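Local coordinates for blue (Type 1) copper domain protein (Nitrosopumilus maritimus, PDB 5FC9) that holds a mononuclear type 1 copper in an open site within a purple cupredoxin domain and probably serves in electron transfer, at residues 1-13 with 17-29. Residues are numbered along the deposited sequence; the frame is centred on the assembly and turned at random.
Sequences DAQIIIPNGNYDV and GFYSPLNLEIPVG
Ile5 and Ser20 form a single antiparallel hydrogen-bonded bridge, Ile5 N to Ser20 O at 2.8 Å and Ser20 N to Ile5 O at 3.0 Å, where the first strand of the cupredoxin beta sandwich, 3-6, meets the loop leading into strand 23-26. The two strands belong to different sheets, 3-6 pairing in parallel with 30-36 and 23-26 in parallel with 89-94, so this bridge joins edge strand 3-6 of one sheet to the loop that leads into edge strand 23-26 of the other. Past the cis peptide before Pro21 the chains diverge and side chains take over. Ile4 lays CG1 and CD1 against CB and CD2 of Leu24, with Ile4 CD1 to Leu24 CD2 at 3.9 Å. With CG1 anti to the carbonyl carbon (chi1 -61°), CG2 of Ile4 is left anti to the backbone N and meets Tyr19 CB, and one isoleucine thus packs on both Leu24 and Tyr19. Farther along, Ala2 CB touches Ile26 CG2 at 3.8 Å in the interior of the sandwich.

Toward the copper, the Pro7 to Asn10 type II turn brings the Asn10 side chain within bonding distance of Gly17 O. A chi1 of -179° swings CG of Asn10 opposite the backbone N and carries the amide to Gly17 O, where Asn10 ND2 donates at 2.8 Å, the acceptor lying nearly in the amide plane. The Asn10 amide lies obliquely to the Tyr19 ring, planes 25° apart, with Asn10 ND2 3.6 Å from Tyr19 CE1. Asn10 touches the ligand His42, and Tyr19 touches the ligand Cys82, which makes this pair second-shell packing around the metal. An alanine in place of Asn10 would probably leave Gly17 O without its amide donor and the water on Tyr19 OH without its second acceptor. Tyr19 OH is hydrogen-bonded to Arg88 O, and that one water donates both to Asn10 OD1 and, at 3.1 Å, to Tyr19 OH.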
ATOM      1  N   ASP A   1      11.216 -18.876  24.692  1.00 43.24           N
ATOM      2  CA  ASP A   1      10.438 -18.804  25.900  1.00 40.64           C
ATOM      3  C   ASP A   1       9.377 -17.687  25.793  1.00 39.70           C
ATOM      4  O   ASP A   1       8.223 -17.849  26.260  1.00 39.48           O
ATOM      5  CB  ASP A   1      11.348 -18.661  27.120  1.00 51.48           C
ATOM      6  CG  ASP A   1      12.507 -17.728  26.904  1.00 29.33           C
ATOM      7  OD1 ASP A   1      13.093 -17.753  25.817  1.00 52.29           O
ATOM      8  OD2 ASP A   1      12.831 -16.966  27.840  1.00 48.51           O
ATOM      9  N   ALA A   2       9.736 -16.583  25.133  1.00 32.55           N
ATOM     10  CA  ALA A   2       8.806 -15.517  24.755  1.00 24.59           C
ATOM     11  C   ALA A   2       9.408 -14.887  23.504  1.00 21.57           C
ATOM     12  O   ALA A   2      10.315 -14.056  23.580  1.00 22.13           O
ATOM     13  CB  ALA A   2       8.652 -14.505  25.866  1.00 28.73           C
ATOM     14  N   GLN A   3       8.910 -15.313  22.355  1.00 20.73           N
ATOM     15  CA  GLN A   3       9.586 -15.045  21.098  1.00 19.75           C
ATOM     16  C   GLN A   3       8.726 -14.234  20.157  1.00 17.40           C
ATOM     17  O   GLN A   3       7.499 -14.393  20.130  1.00 19.72           O
ATOM     18  CB  GLN A   3       9.974 -16.351  20.397  1.00 22.31           C
ATOM     19  CG  GLN A   3      10.963 -17.206  21.157  1.00 24.09           C
ATOM     20  CD  GLN A   3      11.334 -18.445  20.362  1.00 28.25           C
ATOM     21  OE1 GLN A   3      11.577 -18.371  19.149  1.00 27.49           O
ATOM     22  NE2 GLN A   3      11.368 -19.589  21.028  1.00 26.19           N
ATOM     23  N   ILE A   4       9.389 -13.376  19.392  1.00 17.02           N
ATOM     24  CA  ILE A   4       8.756 -12.709  18.263  1.00 16.85           C
ATOM     25  C   ILE A   4       9.577 -13.039  17.031  1.00 15.89           C
ATOM     26  O   ILE A   4      10.791 -12.856  17.030  1.00 16.60           O
ATOM     27  CB  ILE A   4       8.686 -11.189  18.447  1.00 17.17           C
ATOM     28  CG1 ILE A   4       7.861 -10.843  19.691  1.00 19.35           C
ATOM     29  CG2 ILE A   4       8.106 -10.526  17.180  1.00 15.90           C
ATOM     30  CD1 ILE A   4       8.121  -9.464  20.265  1.00 19.52           C
ATOM     31  N   ILE A   5       8.915 -13.517  15.978  1.00 15.51           N
ATOM     32  CA  ILE A   5       9.600 -13.841  14.743  1.00 15.97           C
ATOM     33  C   ILE A   5       9.390 -12.746  13.706  1.00 14.70           C
ATOM     34  O   ILE A   5       8.264 -12.283  13.528  1.00 17.83           O
ATOM     35  CB  ILE A   5       9.102 -15.161  14.156  1.00 17.69           C
ATOM     36  CG1 ILE A   5       9.323 -16.303  15.157  1.00 22.89           C
ATOM     37  CG2 ILE A   5       9.785 -15.444  12.814  1.00 20.11           C
ATOM     38  CD1 ILE A   5       8.948 -17.658  14.613  1.00 34.31           C
ATOM     39  N   ILE A   6      10.469 -12.317  13.061  1.00 14.66           N
ATOM     40  CA  ILE A   6      10.360 -11.479  11.871  1.00 14.38           C
ATOM     41  C   ILE A   6      10.355 -12.422  10.668  1.00 14.97           C
ATOM     42  O   ILE A   6      11.372 -13.042  10.362  1.00 15.18           O
ATOM     43  CB  ILE A   6      11.518 -10.458  11.753  1.00 14.24           C
ATOM     44  CG1 ILE A   6      11.743  -9.720  13.078  1.00 16.22           C
ATOM     45  CG2 ILE A   6      11.239  -9.475  10.628  1.00 16.03           C
ATOM     46  CD1 ILE A   6      12.993  -8.845  13.062  1.00 16.87           C
ATOM     47  N   PRO A   7       9.198 -12.572  10.004  1.00 14.96           N
ATOM     48  CA  PRO A   7       9.130 -13.635   9.001  1.00 13.73           C
ATOM     49  C   PRO A   7       9.695 -13.240   7.648  1.00 15.01           C
ATOM     50  O   PRO A   7       9.904 -12.059   7.341  1.00 15.41           O
ATOM     51  CB  PRO A   7       7.626 -13.899   8.889  1.00 15.79           C
ATOM     52  CG  PRO A   7       7.014 -12.543   9.129  1.00 15.95           C
ATOM     53  CD  PRO A   7       7.883 -11.941  10.229  1.00 13.14           C
ATOM     54  N   ASN A   8       9.941 -14.255   6.829  1.00 16.06           N
ATOM     55  CA  ASN A   8      10.251 -14.006   5.440  1.00 16.67           C
ATOM     56  C   ASN A   8       9.131 -13.184   4.832  1.00 15.69           C
ATOM     57  O   ASN A   8       7.952 -13.490   5.028  1.00 19.03           O
ATOM     58  CB  ASN A   8      10.424 -15.312   4.677  1.00 20.21           C
ATOM     59  CG  ASN A   8      10.793 -15.078   3.229  1.00 24.62           C
ATOM     60  OD1 ASN A   8       9.925 -15.007   2.364  1.00 29.04           O
ATOM     61  ND2 ASN A   8      12.083 -14.945   2.962  1.00 26.16           N
ATOM     62  N   GLY A   9       9.505 -12.131   4.120  1.00 16.35           N
ATOM     63  CA  GLY A   9       8.521 -11.264   3.497  1.00 16.51           C
ATOM     64  C   GLY A   9       8.120 -10.060   4.323  1.00 16.09           C
ATOM     65  O   GLY A   9       7.266  -9.272   3.906  1.00 16.66           O
ATOM     66  N   ASN A  10       8.719  -9.910   5.496  1.00 13.30           N
ATOM     67  CA  ASN A  10       8.474  -8.733   6.324  1.00 13.50           C
ATOM     68  C   ASN A  10       8.888  -7.431   5.618  1.00 14.71           C
ATOM     69  O   ASN A  10       8.346  -6.356   5.898  1.00 15.37           O
ATOM     70  CB  ASN A  10       9.202  -8.903   7.673  1.00 12.85           C
ATOM     71  CG  ASN A  10       8.975  -7.731   8.622  1.00 14.41           C
ATOM     72  OD1 ASN A  10       9.806  -6.827   8.706  1.00 15.21           O
ATOM     73  ND2 ASN A  10       7.837  -7.734   9.320  1.00 15.41           N
ATOM     74  N   TYR A  11       9.827  -7.513   4.679  1.00 13.14           N
ATOM     75  CA  TYR A  11      10.222  -6.329   3.913  1.00 14.10           C
ATOM     76  C   TYR A  11       9.121  -5.817   2.966  1.00 13.73           C
ATOM     77  O   TYR A  11       9.218  -4.708   2.456  1.00 14.55           O
ATOM     78  CB  TYR A  11      11.486  -6.611   3.088  1.00 15.37           C
ATOM     79  CG  TYR A  11      11.320  -7.707   2.062  1.00 14.27           C
ATOM     80  CD1 TYR A  11      11.632  -9.022   2.370  1.00 14.72           C
ATOM     81  CD2 TYR A  11      10.845  -7.426   0.785  1.00 15.42           C
ATOM     82  CE1 TYR A  11      11.479 -10.034   1.444  1.00 18.84           C
ATOM     83  CE2 TYR A  11      10.696  -8.432  -0.152  1.00 14.42           C
ATOM     84  CZ  TYR A  11      11.005  -9.731   0.185  1.00 16.53           C
ATOM     85  OH  TYR A  11      10.866 -10.747  -0.739  1.00 18.17           O
ATOM     86  N   ASP A  12       8.117  -6.652   2.728  1.00 13.72           N
ATOM     87  CA  ASP A  12       7.012  -6.337   1.812  1.00 14.21           C
ATOM     88  C   ASP A  12       6.227  -5.137   2.356  1.00 13.48           C
ATOM     89  O   ASP A  12       6.058  -4.997   3.571  1.00 14.05           O
ATOM     90  CB  ASP A  12       6.126  -7.582   1.665  1.00 13.18           C
ATOM     91  CG  ASP A  12       5.184  -7.534   0.477  1.00 14.65           C
ATOM     92  OD1 ASP A  12       5.001  -6.466  -0.143  1.00 15.14           O
ATOM     93  OD2 ASP A  12       4.592  -8.604   0.224  1.00 13.90           O
ATOM     94  N   VAL A  13       5.770  -4.261   1.460  1.00 12.39           N
ATOM     95  CA  VAL A  13       4.984  -3.094   1.870  1.00 13.03           C
ATOM     96  C   VAL A  13       3.506  -3.460   1.797  1.00 12.51           C
ATOM     97  O   VAL A  13       2.793  -3.072   0.860  1.00 14.32           O
ATOM     98  CB  VAL A  13       5.278  -1.857   0.988  1.00 14.68           C
ATOM     99  CG1 VAL A  13       4.599  -0.627   1.552  1.00 16.69           C
ATOM    100  CG2 VAL A  13       6.791  -1.615   0.876  1.00 17.22           C
ATOM    101  N   GLY A  17       2.997 -10.605   6.514  1.00 14.46           N
ATOM    102  CA  GLY A  17       4.430 -10.522   6.724  1.00 15.02           C
ATOM    103  C   GLY A  17       4.803  -9.787   7.998  1.00 15.33           C
ATOM    104  O   GLY A  17       5.978  -9.575   8.270  1.00 14.83           O
ATOM    105  N   PHE A  18       3.803  -9.395   8.778  1.00 13.92           N
ATOM    106  CA  PHE A  18       4.069  -8.658  10.008  1.00 13.39           C
ATOM    107  C   PHE A  18       4.694  -9.569  11.073  1.00 15.15           C
ATOM    108  O   PHE A  18       4.696 -10.797  10.939  1.00 15.34           O
ATOM    109  CB  PHE A  18       2.792  -7.983  10.544  1.00 14.47           C
ATOM    110  CG  PHE A  18       1.552  -8.847  10.495  1.00 15.96           C
ATOM    111  CD1 PHE A  18       1.483 -10.033  11.202  1.00 16.81           C
ATOM    112  CD2 PHE A  18       0.431  -8.431   9.783  1.00 16.45           C
ATOM    113  CE1 PHE A  18       0.342 -10.818  11.162  1.00 20.06           C
ATOM    114  CE2 PHE A  18      -0.712  -9.204   9.754  1.00 18.19           C
ATOM    115  CZ  PHE A  18      -0.757 -10.397  10.438  1.00 18.08           C
ATOM    116  N   TYR A  19       5.235  -8.938  12.112  1.00 14.97           N
ATOM    117  CA  TYR A  19       5.841  -9.647  13.242  1.00 14.09           C
ATOM    118  C   TYR A  19       4.883 -10.662  13.831  1.00 15.62           C
ATOM    119  O   TYR A  19       3.687 -10.418  13.902  1.00 16.13           O
ATOM    120  CB  TYR A  19       6.256  -8.660  14.340  1.00 16.77           C
ATOM    121  CG  TYR A  19       7.130  -7.524  13.861  1.00 15.07           C
ATOM    122  CD1 TYR A  19       8.239  -7.760  13.054  1.00 15.76           C
ATOM    123  CD2 TYR A  19       6.836  -6.217  14.207  1.00 16.20           C
ATOM    124  CE1 TYR A  19       9.034  -6.720  12.604  1.00 16.37           C
ATOM    125  CE2 TYR A  19       7.615  -5.163  13.761  1.00 15.05           C
ATOM    126  CZ  TYR A  19       8.718  -5.418  12.959  1.00 16.97           C
ATOM    127  OH  TYR A  19       9.514  -4.396  12.496  1.00 16.24           O
ATOM    128  N   SER A  20       5.424 -11.797  14.274  1.00 15.10           N
ATOM    129  CA  SER A  20       4.613 -12.889  14.793  1.00 17.70           C
ATOM    130  C   SER A  20       5.068 -13.293  16.188  1.00 17.10           C
ATOM    131  O   SER A  20       6.134 -13.876  16.332  1.00 18.20           O
ATOM    132  CB  SER A  20       4.696 -14.093  13.852  1.00 20.22           C
ATOM    133  OG  SER A  20       3.828 -15.130  14.265  1.00 22.42           O
ATOM    134  N   PRO A  21       4.257 -13.004  17.215  1.00 17.65           N
ATOM    135  CA  PRO A  21       2.961 -12.331  17.166  1.00 15.96           C
ATOM    136  C   PRO A  21       3.117 -10.824  17.081  1.00 17.56           C
ATOM    137  O   PRO A  21       4.149 -10.291  17.490  1.00 18.19           O
ATOM    138  CB  PRO A  21       2.320 -12.721  18.497  1.00 20.42           C
ATOM    139  CG  PRO A  21       3.483 -12.891  19.407  1.00 20.71           C
ATOM    140  CD  PRO A  21       4.578 -13.524  18.575  1.00 19.60           C
ATOM    141  N   LEU A  22       2.091 -10.145  16.587  1.00 15.62           N
ATOM    142  CA  LEU A  22       2.145  -8.703  16.421  1.00 14.06           C
ATOM    143  C   LEU A  22       2.037  -7.988  17.774  1.00 16.64           C
ATOM    144  O   LEU A  22       2.556  -6.887  17.944  1.00 17.25           O
ATOM    145  CB  LEU A  22       1.035  -8.259  15.476  1.00 17.12           C
ATOM    146  CG  LEU A  22       1.105  -6.836  14.937  1.00 20.73           C
ATOM    147  CD1 LEU A  22       2.433  -6.592  14.259  1.00 19.09           C
ATOM    148  CD2 LEU A  22      -0.051  -6.642  13.970  1.00 21.39           C
ATOM    149  N   ASN A  23       1.345  -8.618  18.720  1.00 17.27           N
ATOM    150  CA  ASN A  23       1.343  -8.170  20.109  1.00 19.63           C
ATOM    151  C   ASN A  23       1.734  -9.346  20.979  1.00 19.08           C
ATOM    152  O   ASN A  23       0.994 -10.322  21.063  1.00 21.32           O
ATOM    153  CB  ASN A  23      -0.024  -7.633  20.550  1.00 20.52           C
ATOM    154  CG  ASN A  23      -0.024  -7.181  22.011  1.00 20.38           C
ATOM    155  OD1 ASN A  23       0.966  -6.637  22.497  1.00 20.67           O
ATOM    156  ND2 ASN A  23      -1.132  -7.415  22.711  1.00 22.39           N
ATOM    157  N   LEU A  24       2.907  -9.261  21.593  1.00 18.89           N
ATOM    158  CA  LEU A  24       3.379 -10.316  22.480  1.00 17.70           C
ATOM    159  C   LEU A  24       2.976  -9.976  23.905  1.00 20.78           C
ATOM    160  O   LEU A  24       3.409  -8.957  24.432  1.00 19.85           O
ATOM    161  CB  LEU A  24       4.899 -10.471  22.375  1.00 19.76           C
ATOM    162  CG  LEU A  24       5.499 -11.511  23.327  1.00 18.78           C
ATOM    163  CD1 LEU A  24       5.147 -12.907  22.864  1.00 24.92           C
ATOM    164  CD2 LEU A  24       7.016 -11.336  23.476  1.00 19.49           C
ATOM    165  N   GLU A  25       2.123 -10.805  24.503  1.00 22.37           N
ATOM    166  CA  GLU A  25       1.717 -10.621  25.896  1.00 24.56           C
ATOM    167  C   GLU A  25       2.602 -11.445  26.832  1.00 25.20           C
ATOM    168  O   GLU A  25       2.687 -12.664  26.708  1.00 27.43           O
ATOM    169  CB  GLU A  25       0.245 -11.002  26.080  1.00 29.14           C
ATOM    170  CG  GLU A  25      -0.705 -10.078  25.338  1.00 31.88           C
ATOM    171  CD  GLU A  25      -2.131 -10.589  25.295  1.00 41.54           C
ATOM    172  OE1 GLU A  25      -2.333 -11.766  24.937  1.00 45.78           O
ATOM    173  OE2 GLU A  25      -3.052  -9.806  25.615  1.00 44.31           O
ATOM    174  N   ILE A  26       3.257 -10.766  27.765  1.00 21.85           N
ATOM    175  CA  ILE A  26       4.185 -11.420  28.690  1.00 25.02           C
ATOM    176  C   ILE A  26       4.024 -10.884  30.104  1.00 29.17           C
ATOM    177  O   ILE A  26       3.649  -9.731  30.296  1.00 26.24           O
ATOM    178  CB  ILE A  26       5.665 -11.222  28.275  1.00 24.45           C
ATOM    179  CG1 ILE A  26       5.961  -9.734  28.067  1.00 25.71           C
ATOM    180  CG2 ILE A  26       5.997 -12.024  27.029  1.00 24.66           C
ATOM    181  CD1 ILE A  26       7.414  -9.376  28.149  1.00 21.88           C
ATOM    182  N   PRO A  27       4.318 -11.725  31.104  1.00 30.23           N
ATOM    183  CA  PRO A  27       4.412 -11.219  32.474  1.00 33.25           C
ATOM    184  C   PRO A  27       5.701 -10.433  32.680  1.00 29.83           C
ATOM    185  O   PRO A  27       6.680 -10.647  31.970  1.00 28.81           O
ATOM    186  CB  PRO A  27       4.396 -12.494  33.324  1.00 29.46           C
ATOM    187  CG  PRO A  27       4.909 -13.554  32.423  1.00 30.35           C
ATOM    188  CD  PRO A  27       4.437 -13.191  31.041  1.00 30.57           C
ATOM    189  N   VAL A  28       5.690  -9.524  33.649  1.00 32.45           N
ATOM    190  CA  VAL A  28       6.835  -8.668  33.939  1.00 31.51           C
ATOM    191  C   VAL A  28       8.072  -9.493  34.308  1.00 30.98           C
ATOM    192  O   VAL A  28       7.955 -10.543  34.934  1.00 31.81           O
ATOM    193  CB  VAL A  28       6.474  -7.674  35.073  1.00 39.17           C
ATOM    194  CG1 VAL A  28       5.976  -8.423  36.302  1.00 41.82           C
ATOM    195  CG2 VAL A  28       7.641  -6.790  35.414  1.00 37.52           C
ATOM    196  N   GLY A  29       9.245  -9.039  33.869  1.00 32.37           N
ATOM    197  CA  GLY A  29      10.496  -9.729  34.139  1.00 31.12           C
ATOM    198  C   GLY A  29      10.918 -10.715  33.063  1.00 31.57           C
ATOM    199  O   GLY A  29      11.978 -11.327  33.161  1.00 31.09           O
TER
HETATM  200  O   HOH W   1      10.800  -4.738   9.749  1.00 19.53           O